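Local coordinates for cyclin-dependent kinase inhibitor 3 (Homo sapiens, PDB 1FPZ), which removes phosphate from phosphotyrosine and phosphoserine or phosphothreonine in proteins, including the activating phosphothreonine of the cell-cycle kinase CDK2, at residues Asp160-Glu165 with Glu191-Leu196. The protein carries 1 engineered substitution. Sequence-based numbering, arbitrary orientation.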
# COMPACT_ATOMS: atom_id res chain seq x y z
N ASP A 160 -12.86 15.48 -0.74
CA ASP A 160 -12.39 16.79 -1.09
C ASP A 160 -12.40 17.70 0.12
O ASP A 160 -12.04 18.87 0.05
CB ASP A 160 -13.25 17.32 -2.23
CG ASP A 160 -13.17 16.43 -3.48
OD1 ASP A 160 -14.16 16.37 -4.25
OD2 ASP A 160 -12.10 15.80 -3.67
N THR A 161 -12.77 17.13 1.26
CA THR A 161 -12.85 17.89 2.50
C THR A 161 -11.71 17.60 3.49
O THR A 161 -11.39 18.44 4.34
CB THR A 161 -14.19 17.61 3.21
OG1 THR A 161 -14.14 16.32 3.85
CG2 THR A 161 -15.33 17.59 2.20
N ILE A 162 -11.10 16.43 3.37
CA ILE A 162 -10.03 16.06 4.28
C ILE A 162 -8.71 16.74 3.91
O ILE A 162 -8.36 16.84 2.73
CB ILE A 162 -9.83 14.52 4.31
CG1 ILE A 162 -8.92 14.14 5.48
CG2 ILE A 162 -9.23 14.05 3.00
CD1 ILE A 162 -8.84 12.63 5.71
N SER A 163 -7.99 17.20 4.93
CA SER A 163 -6.72 17.88 4.74
C SER A 163 -5.57 16.89 4.68
O SER A 163 -5.67 15.77 5.18
CB SER A 163 -6.48 18.84 5.90
OG SER A 163 -6.30 18.11 7.10
N PRO A 164 -4.44 17.31 4.09
CA PRO A 164 -3.28 16.43 3.99
C PRO A 164 -2.87 16.07 5.41
O PRO A 164 -2.52 14.94 5.72
CB PRO A 164 -2.24 17.31 3.30
CG PRO A 164 -3.08 18.30 2.51
CD PRO A 164 -4.16 18.63 3.50
N GLU A 165 -2.95 17.07 6.28
CA GLU A 165 -2.59 16.87 7.67
C GLU A 165 -3.50 15.85 8.33
O GLU A 165 -3.04 15.04 9.13
CB GLU A 165 -2.63 18.20 8.41
CG GLU A 165 -1.55 19.16 7.92
CD GLU A 165 -0.15 18.59 8.09
OE1 GLU A 165 0.80 19.18 7.55
OE2 GLU A 165 0.01 17.55 8.77
N GLU A 191 -0.00 19.21 -1.65
CA GLU A 191 0.08 19.56 -3.08
C GLU A 191 -0.25 18.39 -4.01
O GLU A 191 -0.28 18.58 -5.23
CB GLU A 191 1.46 20.13 -3.49
CG GLU A 191 2.44 19.10 -4.11
CD GLU A 191 3.52 19.74 -5.00
OE1 GLU A 191 4.41 19.00 -5.49
OE2 GLU A 191 3.48 20.97 -5.22
N PHE A 192 -0.49 17.20 -3.46
CA PHE A 192 -0.84 16.06 -4.29
C PHE A 192 -2.11 16.38 -5.07
O PHE A 192 -2.30 15.93 -6.19
CB PHE A 192 -1.04 14.79 -3.44
CG PHE A 192 -1.98 13.78 -4.05
CD1 PHE A 192 -3.36 13.94 -3.91
CD2 PHE A 192 -1.51 12.71 -4.79
CE1 PHE A 192 -4.24 13.05 -4.51
CE2 PHE A 192 -2.39 11.82 -5.40
CZ PHE A 192 -3.76 11.99 -5.25
N ARG A 193 -2.98 17.17 -4.44
CA ARG A 193 -4.24 17.59 -5.05
C ARG A 193 -3.97 18.53 -6.22
O ARG A 193 -4.63 18.45 -7.27
CB ARG A 193 -5.11 18.31 -4.02
CG ARG A 193 -5.91 17.42 -3.11
CD ARG A 193 -7.39 17.45 -3.49
NE ARG A 193 -8.23 16.77 -2.51
CZ ARG A 193 -8.24 17.06 -1.21
NH1 ARG A 193 -7.46 18.02 -0.73
NH2 ARG A 193 -9.03 16.39 -0.39
N ASP A 194 -3.01 19.42 -6.04
CA ASP A 194 -2.68 20.36 -7.09
C ASP A 194 -1.98 19.63 -8.24
O ASP A 194 -2.33 19.82 -9.41
CB ASP A 194 -1.83 21.49 -6.53
CG ASP A 194 -2.59 22.38 -5.55
OD1 ASP A 194 -3.66 22.90 -5.92
OD2 ASP A 194 -2.13 22.55 -4.41
N LYS A 195 -1.02 18.76 -7.91
CA LYS A 195 -0.31 18.03 -8.94
C LYS A 195 -1.29 17.16 -9.70
O LYS A 195 -1.24 17.09 -10.92
CB LYS A 195 0.80 17.18 -8.34
CG LYS A 195 2.14 17.42 -9.00
CD LYS A 195 3.20 17.73 -7.97
CE LYS A 195 3.42 16.57 -7.02
NZ LYS A 195 3.92 15.36 -7.74
N LEU A 196 -2.20 16.52 -8.98
CA LEU A 196 -3.17 15.68 -9.65
C LEU A 196 -4.09 16.54 -10.51
O LEU A 196 -4.50 16.13 -11.59
CB LEU A 196 -3.98 14.88 -8.62
CG LEU A 196 -4.78 13.68 -9.14
CD1 LEU A 196 -5.99 14.13 -9.93
CD2 LEU A 196 -3.88 12.80 -9.99
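The loop that joins helix 146-158 to helix 164-175 is tied to the C-terminal helix 192-197 by one arginine, Arg193, whose guanidinium reaches the loop backbone and hydrogen-bonds Ile162. NH2 of Arg193 donates to the carbonyl O of Ile162 at 3.2 Å, with an N-H...O angle of 161°. The oxygen sits at the edge of the guanidinium, near its plane, and the nitrogen lies in the plane of the carbonyl group. The main partner of NH2 is Ser159 O, and a weak bond to Leu156 O makes three carbonyls around its two N-H groups. Arginine suits this place because its stem, bent at chi2 (-106°), is long enough to reach from helix 192-197 to the loop carbonyls. In the protein-tyrosine phosphatase fold, a mixed sheet flanked by helices, helix 192-197 packs on helices 116-131 and 146-158, here well away from the active site. NH2 also lies 3.5 Å from Asp160 CA, while Asp160 O lies over one guanidinium face. The carboxylate of Asp160 is turned 71° from the guanidinium, and its OD2 stays 4.2 Å from Arg193 NE, beyond a salt bridge but near enough for probable electrostatic attraction. CG2 of the buried Ile162 lies 4.1 Å from Arg193 NH2; the end of this apolar side chain leads away, and Ile162 also touches Leu156 of helix 146-158.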